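PDB 5DL5: membrane protein from Acinetobacter baumannii AB307-0294, which probably forms an outer-membrane porin channel of the OprD family through which small molecules, including antibiotics, can enter the cell. Local coordinates for residues Tyr237-Tyr242 and Asn276-Ser281; Ala294-Thr299 and Tyr317-Tyr322. All blocks are in the same frame, centred on the assembly; numbering follows the deposited sequence.

Contact 1. Residues Tyr237-Tyr242 and Asn276-Ser281; sequences YDFSGY and NIWAIS
Asp238 with Ser281, Ser240 with Ala279 and Tyr242 with Ile277 are the hydrogen-bonded pairs of two antiparallel strands in the wall of an OprD-family beta-barrel. Each pair is joined twice through its backbone. The bond from Ser240 N to Ala279 O is the straightest, at 171°. The two backbones close up at Gly241, a non-hydrogen-bonded partner of Trp278. With no side chain in between, Gly241 CA comes to 3.9 Å from Trp278 CA. Gly241 CA is also 3.1 Å from Ile277 O.

On the inner face the side chains of Ser240, Tyr242, Ile277 and Ala279 are buried. Tyr242 and Ile277 run alongside each other, and Ile277 CG2 meets Tyr242 CB at 4.0 Å, near the edge of the ring. Tyr304 stacks on that ring, while Tyr242 OH bonds to Pro133 O and Tyr317 N.

The outer side chains are looser. Phe239 and Ile280 are on the surface and Trp278 is partly so, probably toward lipid. Phe239 CG is anti to the backbone N (chi1 177°), which turns the ring toward the neighbouring strand, with Ala279 O at its edge. Phe239 CD1 touches Ile280 CG2 at 3.7 Å, and Phe239 CE1 stands 4.0 Å from Trp278 CE3.

Back on the inner face, Asp238 is fixed at both oxygens. OD1 accepts bonds from Asn222 and Asn224, and Ser240 OG donates to the syn lone pair of Asp238 OD2 at 2.6 Å.

Contact 2. Residues Ala294-Thr299 and Tyr317-Tyr322; sequences AYQQNT and YLPNSY. With C8E ((hydroxyethyloxy)tri(ethyloxy)octane), chain B.
Gln296 grips the backbone of Asn320 at both ends of its side-chain amide. Asn320 is the centre of an inverse gamma turn, which presents its N and O to the same glutamine. Asn320 N donates to Gln296 OE1 at 3.2 Å, with an N-H...O angle of 152° and the donor tilted out of the amide plane. The return bond, from Gln296 NE2 to Asn320 O, is weak at 3.4 Å. Gln296 NE2 has a second partner in Phe326 O.

The extended shape of Gln296 makes this reach possible. CG is anti to the backbone N (chi1 -175°), and the chain stays straight as far as CD. The Gln296 and Asn320 side chains run alongside each other, pointing opposite ways, their amide planes 30° apart. Gln296 CB thus sits 3.6 Å from Asn320 ND2, and Gln296 CD sits 3.7 Å from Asn320 CB.

The strand segment 294-299 belongs to the barrel wall. Segment 317-322 is part of the long loop between strands 289-300 and 332-341, which folds into the barrel here. This is consistent with the inward loops that narrow porin channels. The amide of Asn320 faces the next strand of the wall, where Gln335 NE2 donates to OD1 and Ser333 OG pairs with ND2.

Leu318 CB lies 3.4 Å from Gln296 OE1, a carbon against the amide oxygen, with the leucine side chain roughly perpendicular to the glutamine. The apolar contact is Ala294 CB on Pro319 CG, at 3.8 Å. At the far end of the loop segment, Tyr322 OH is tied to Gln335 and Gln337. Tyr322 O accepts a hydrogen bond from the terminal hydroxyl O21 of a C8E detergent molecule at 2.9 Å.

Contacts 1 and 2 are neighbours on the same side of the barrel, their centres about 7 Å apart. Strands 273-286 and 289-300 follow one another in the chain and pair directly. Probable backbone hydrogen bonds join them, from Thr299 N to Asn276 O at 2.8 Å and from Gln297 N to Trp278 O at 2.9 Å. Segment 317-322 of contact 2 then lies over the inner face of contact 1, with Leu318 on Ile277 and Pro319 on Ala279. The C8E that bonds to Tyr322 O also bonds to Arg41, Arg420 and Asn92. Contact 1 is farther from bound detergent, with the Ile277 side chain about 13 Å from a C8E.

Contact 1. Residues Tyr237-Tyr242 and Asn276-Ser281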
loop_
_atom_site.group_PDB
_atom_site.type_symbol
_atom_site.label_atom_id
_atom_site.label_comp_id
_atom_site.label_asym_id
_atom_site.label_seq_id
_atom_site.Cartn_x
_atom_site.Cartn_y
_atom_site.Cartn_z
ATOM N N TYR A 237 -5.016 -20.691 1.362
ATOM C CA TYR A 237 -4.113 -20.607 0.273
ATOM C C TYR A 237 -4.397 -19.398 -0.530
ATOM O O TYR A 237 -5.548 -19.029 -0.748
ATOM C CB TYR A 237 -4.312 -21.792 -0.676
ATOM C CG TYR A 237 -4.188 -23.135 -0.049
ATOM C CD1 TYR A 237 -5.315 -23.794 0.426
ATOM C CD2 TYR A 237 -2.996 -23.766 0.005
ATOM C CE1 TYR A 237 -5.234 -25.078 0.934
ATOM C CE2 TYR A 237 -2.873 -25.026 0.505
ATOM C CZ TYR A 237 -4.008 -25.675 0.956
ATOM O OH TYR A 237 -3.870 -26.908 1.499
ATOM N N ASP A 238 -3.360 -18.777 -0.983
ATOM C CA ASP A 238 -3.449 -17.538 -1.771
ATOM C C ASP A 238 -2.486 -17.595 -2.978
ATOM O O ASP A 238 -1.249 -17.953 -2.831
ATOM C CB ASP A 238 -3.116 -16.308 -0.899
ATOM C CG ASP A 238 -3.441 -14.989 -1.633
ATOM O OD1 ASP A 238 -4.668 -14.579 -1.679
ATOM O OD2 ASP A 238 -2.503 -14.407 -2.284
ATOM N N PHE A 239 -3.004 -17.248 -4.152
ATOM C CA PHE A 239 -2.176 -17.059 -5.370
ATOM C C PHE A 239 -2.452 -15.681 -5.891
ATOM O O PHE A 239 -3.659 -15.302 -6.122
ATOM C CB PHE A 239 -2.546 -18.231 -6.333
ATOM C CG PHE A 239 -1.869 -18.234 -7.708
ATOM C CD1 PHE A 239 -0.540 -17.797 -7.922
ATOM C CD2 PHE A 239 -2.560 -18.805 -8.824
ATOM C CE1 PHE A 239 0.049 -17.822 -9.197
ATOM C CE2 PHE A 239 -1.966 -18.872 -10.117
ATOM C CZ PHE A 239 -0.645 -18.420 -10.309
ATOM N N SER A 240 -1.414 -14.863 -5.936
ATOM C CA SER A 240 -1.503 -13.489 -6.334
ATOM C C SER A 240 -0.449 -13.240 -7.429
ATOM O O SER A 240 0.641 -13.847 -7.411
ATOM C CB SER A 240 -1.205 -12.533 -5.165
ATOM O OG SER A 240 -2.283 -12.637 -4.241
ATOM N N GLY A 241 -0.719 -12.300 -8.332
ATOM C CA GLY A 241 0.332 -11.820 -9.225
ATOM C C GLY A 241 0.082 -10.543 -10.058
ATOM O O GLY A 241 -1.046 -10.113 -10.171
ATOM N N TYR A 242 1.180 -9.880 -10.436
ATOM C CA TYR A 242 1.074 -8.760 -11.380
ATOM C C TYR A 242 1.870 -9.033 -12.666
ATOM O O TYR A 242 3.002 -9.596 -12.668
ATOM C CB TYR A 242 1.630 -7.471 -10.822
ATOM C CG TYR A 242 0.985 -6.920 -9.596
ATOM C CD1 TYR A 242 1.455 -7.268 -8.344
ATOM C CD2 TYR A 242 -0.007 -5.922 -9.707
ATOM C CE1 TYR A 242 0.918 -6.662 -7.193
ATOM C CE2 TYR A 242 -0.631 -5.392 -8.597
ATOM C CZ TYR A 242 -0.132 -5.756 -7.320
ATOM O OH TYR A 242 -0.692 -5.183 -6.260
ATOM N N ASN A 276 6.874 -9.865 -14.719
ATOM C CA ASN A 276 5.833 -10.658 -14.022
ATOM C C ASN A 276 6.313 -10.992 -12.577
ATOM O O ASN A 276 7.444 -11.404 -12.362
ATOM C CB ASN A 276 5.544 -11.978 -14.745
ATOM C CG ASN A 276 5.072 -11.737 -16.157
ATOM O OD1 ASN A 276 3.986 -11.268 -16.366
ATOM N ND2 ASN A 276 5.916 -11.905 -17.091
ATOM N N ILE A 277 5.452 -10.775 -11.610
ATOM C CA ILE A 277 5.707 -11.133 -10.202
ATOM C C ILE A 277 4.468 -11.882 -9.747
ATOM O O ILE A 277 3.328 -11.459 -9.911
ATOM C CB ILE A 277 6.128 -9.953 -9.343
ATOM C CG1 ILE A 277 6.540 -10.445 -7.938
ATOM C CG2 ILE A 277 5.059 -8.880 -9.343
ATOM C CD1 ILE A 277 7.138 -9.348 -7.082
ATOM N N TRP A 278 4.710 -13.016 -9.124
ATOM C CA TRP A 278 3.645 -13.834 -8.539
ATOM C C TRP A 278 4.082 -14.461 -7.196
ATOM O O TRP A 278 5.249 -14.516 -6.921
ATOM C CB TRP A 278 3.144 -14.865 -9.534
ATOM C CG TRP A 278 4.127 -15.833 -9.934
ATOM C CD1 TRP A 278 5.018 -15.722 -10.982
ATOM C CD2 TRP A 278 4.419 -17.096 -9.282
ATOM N NE1 TRP A 278 5.853 -16.816 -10.957
ATOM C CE2 TRP A 278 5.556 -17.648 -9.933
ATOM C CE3 TRP A 278 3.895 -17.755 -8.181
ATOM C CZ2 TRP A 278 6.080 -18.894 -9.617
ATOM C CZ3 TRP A 278 4.508 -18.995 -7.786
ATOM C CH2 TRP A 278 5.579 -19.539 -8.557
ATOM N N ALA A 279 3.120 -14.953 -6.426
ATOM C CA ALA A 279 3.356 -15.467 -5.128
ATOM C C ALA A 279 2.275 -16.412 -4.742
ATOM O O ALA A 279 1.148 -16.248 -5.183
ATOM C CB ALA A 279 3.467 -14.375 -4.107
ATOM N N ILE A 280 2.677 -17.475 -4.045
ATOM C CA ILE A 280 1.765 -18.420 -3.442
ATOM C C ILE A 280 2.027 -18.472 -1.944
ATOM O O ILE A 280 3.227 -18.433 -1.564
ATOM C CB ILE A 280 1.908 -19.826 -4.046
ATOM C CG1 ILE A 280 3.395 -20.304 -4.006
ATOM C CG2 ILE A 280 1.445 -19.771 -5.475
ATOM C CD1 ILE A 280 3.644 -21.754 -4.360
ATOM N N SER A 281 0.950 -18.552 -1.141
ATOM C CA SER A 281 1.075 -18.581 0.303
ATOM C C SER A 281 0.139 -19.597 0.834
ATOM O O SER A 281 -0.881 -19.892 0.191
ATOM C CB SER A 281 0.888 -17.159 0.907
ATOM O OG SER A 281 -0.482 -16.943 0.949
#

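Contact 2. Residues Ala294-Thr299 and Tyr317-Tyr322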
loop_
_atom_site.group_PDB
_atom_site.type_symbol
_atom_site.label_atom_id
_atom_site.label_comp_id
_atom_site.label_asym_id
_atom_site.label_seq_id
_atom_site.Cartn_x
_atom_site.Cartn_y
_atom_site.Cartn_z
ATOM N N ALA A 294 5.426 -18.651 2.305
ATOM C CA ALA A 294 5.105 -18.026 1.015
ATOM C C ALA A 294 6.323 -18.036 0.139
ATOM O O ALA A 294 7.449 -17.918 0.638
ATOM C CB ALA A 294 4.616 -16.625 1.213
ATOM N N TYR A 295 6.084 -18.116 -1.167
ATOM C CA TYR A 295 7.121 -18.031 -2.199
ATOM C C TYR A 295 6.682 -17.026 -3.222
ATOM O O TYR A 295 5.503 -16.977 -3.537
ATOM C CB TYR A 295 7.273 -19.440 -2.866
ATOM C CG TYR A 295 8.198 -19.447 -4.019
ATOM C CD1 TYR A 295 9.599 -19.532 -3.829
ATOM C CD2 TYR A 295 7.715 -19.337 -5.316
ATOM C CE1 TYR A 295 10.476 -19.459 -4.930
ATOM C CE2 TYR A 295 8.556 -19.273 -6.423
ATOM C CZ TYR A 295 9.961 -19.387 -6.214
ATOM O OH TYR A 295 10.824 -19.324 -7.318
ATOM N N GLN A 296 7.650 -16.235 -3.742
ATOM C CA GLN A 296 7.386 -15.129 -4.599
ATOM C C GLN A 296 8.471 -15.111 -5.642
ATOM O O GLN A 296 9.636 -15.345 -5.357
ATOM C CB GLN A 296 7.404 -13.847 -3.750
ATOM C CG GLN A 296 7.047 -12.583 -4.425
ATOM C CD GLN A 296 6.801 -11.447 -3.391
ATOM O OE1 GLN A 296 5.839 -11.510 -2.649
ATOM N NE2 GLN A 296 7.656 -10.479 -3.353
ATOM N N GLN A 297 8.134 -14.830 -6.898
ATOM C CA GLN A 297 9.209 -14.810 -7.918
ATOM C C GLN A 297 8.908 -13.767 -8.986
ATOM O O GLN A 297 7.735 -13.545 -9.370
ATOM C CB GLN A 297 9.229 -16.205 -8.541
ATOM C CG GLN A 297 9.933 -16.305 -9.861
ATOM C CD GLN A 297 10.161 -17.760 -10.328
ATOM O OE1 GLN A 297 9.874 -18.754 -9.616
ATOM N NE2 GLN A 297 10.919 -17.867 -11.441
ATOM N N ASN A 298 9.950 -13.114 -9.437
ATOM C CA ASN A 298 9.901 -12.173 -10.531
ATOM C C ASN A 298 10.483 -12.784 -11.796
ATOM O O ASN A 298 11.503 -13.480 -11.680
ATOM C CB ASN A 298 10.825 -10.978 -10.220
ATOM C CG ASN A 298 10.298 -10.085 -9.126
ATOM O OD1 ASN A 298 9.685 -9.004 -9.426
ATOM N ND2 ASN A 298 10.532 -10.509 -7.814
ATOM N N THR A 299 9.884 -12.524 -12.962
ATOM C CA THR A 299 10.529 -12.876 -14.236
ATOM C C THR A 299 10.381 -11.612 -15.167
ATOM O O THR A 299 9.660 -10.611 -14.829
ATOM C CB THR A 299 9.840 -14.082 -14.893
ATOM O OG1 THR A 299 8.460 -13.831 -15.028
ATOM C CG2 THR A 299 9.891 -15.259 -14.051
ATOM N N TYR A 317 0.314 -5.891 -3.528
ATOM C CA TYR A 317 -0.575 -6.817 -2.771
ATOM C C TYR A 317 0.039 -8.274 -2.847
ATOM O O TYR A 317 -0.432 -9.124 -3.544
ATOM C CB TYR A 317 -1.986 -6.745 -3.313
ATOM C CG TYR A 317 -2.873 -5.518 -2.785
ATOM C CD1 TYR A 317 -2.393 -4.242 -2.759
ATOM C CD2 TYR A 317 -4.170 -5.684 -2.492
ATOM C CE1 TYR A 317 -3.141 -3.179 -2.318
ATOM C CE2 TYR A 317 -4.987 -4.625 -2.091
ATOM C CZ TYR A 317 -4.434 -3.364 -1.989
ATOM O OH TYR A 317 -5.192 -2.306 -1.600
ATOM N N LEU A 318 1.225 -8.439 -2.284
ATOM C CA LEU A 318 1.988 -9.697 -2.315
ATOM C C LEU A 318 2.512 -9.955 -0.865
ATOM O O LEU A 318 2.626 -9.006 -0.094
ATOM C CB LEU A 318 3.188 -9.509 -3.227
ATOM C CG LEU A 318 2.836 -9.321 -4.706
ATOM C CD1 LEU A 318 4.059 -8.936 -5.497
ATOM C CD2 LEU A 318 2.270 -10.544 -5.322
ATOM N N PRO A 319 2.797 -11.189 -0.523
ATOM C CA PRO A 319 3.083 -11.545 0.927
ATOM C C PRO A 319 4.503 -11.223 1.370
ATOM O O PRO A 319 4.774 -10.983 2.516
ATOM C CB PRO A 319 2.858 -13.083 0.909
ATOM C CG PRO A 319 3.198 -13.572 -0.475
ATOM C CD PRO A 319 2.630 -12.422 -1.352
ATOM N N ASN A 320 5.475 -11.220 0.474
ATOM C CA ASN A 320 6.897 -11.071 0.907
ATOM C C ASN A 320 7.271 -9.622 0.741
ATOM O O ASN A 320 8.036 -9.205 -0.174
ATOM C CB ASN A 320 7.861 -11.939 0.172
ATOM C CG ASN A 320 7.622 -13.433 0.406
ATOM O OD1 ASN A 320 6.754 -13.837 1.175
ATOM N ND2 ASN A 320 8.370 -14.257 -0.314
ATOM N N SER A 321 6.795 -8.863 1.718
ATOM C CA SER A 321 6.750 -7.418 1.632
ATOM C C SER A 321 6.707 -6.847 3.043
ATOM O O SER A 321 5.674 -6.932 3.693
ATOM C CB SER A 321 5.468 -6.920 0.921
ATOM O OG SER A 321 5.619 -5.491 0.687
ATOM N N TYR A 322 7.828 -6.325 3.490
ATOM C CA TYR A 322 7.977 -5.715 4.833
ATOM C C TYR A 322 8.772 -4.448 4.637
ATOM O O TYR A 322 8.269 -3.567 4.007
ATOM C CB TYR A 322 8.644 -6.695 5.868
ATOM C CG TYR A 322 7.769 -7.927 6.181
ATOM C CD1 TYR A 322 6.688 -7.821 7.084
ATOM C CD2 TYR A 322 7.962 -9.146 5.506
ATOM C CE1 TYR A 322 5.824 -8.891 7.313
ATOM C CE2 TYR A 322 7.119 -10.226 5.723
ATOM C CZ TYR A 322 6.112 -10.122 6.695
ATOM O OH TYR A 322 5.321 -11.203 6.963
HETATM C C6 C8E B . 12.781 11.472 -0.901
HETATM C C7 C8E B . 12.944 10.902 0.537
HETATM C C8 C8E B . 14.204 10.041 0.795
HETATM O O9 C8E B . 14.013 8.925 1.738
HETATM C C10 C8E B . 14.354 7.725 1.052
HETATM C C11 C8E B . 13.137 7.209 0.264
HETATM O O12 C8E B . 13.248 5.832 -0.024
HETATM C C13 C8E B . 13.283 4.927 1.088
HETATM C C14 C8E B . 11.906 4.396 1.388
HETATM O O15 C8E B . 11.833 2.978 1.502
HETATM C C16 C8E B . 12.307 2.165 0.418
HETATM C C17 C8E B . 11.393 0.941 0.436
HETATM O O18 C8E B . 10.964 0.782 1.823
HETATM C C19 C8E B . 9.612 0.332 1.990
HETATM C C20 C8E B . 9.367 0.076 3.468
HETATM O O21 C8E B . 8.158 -0.646 3.839
#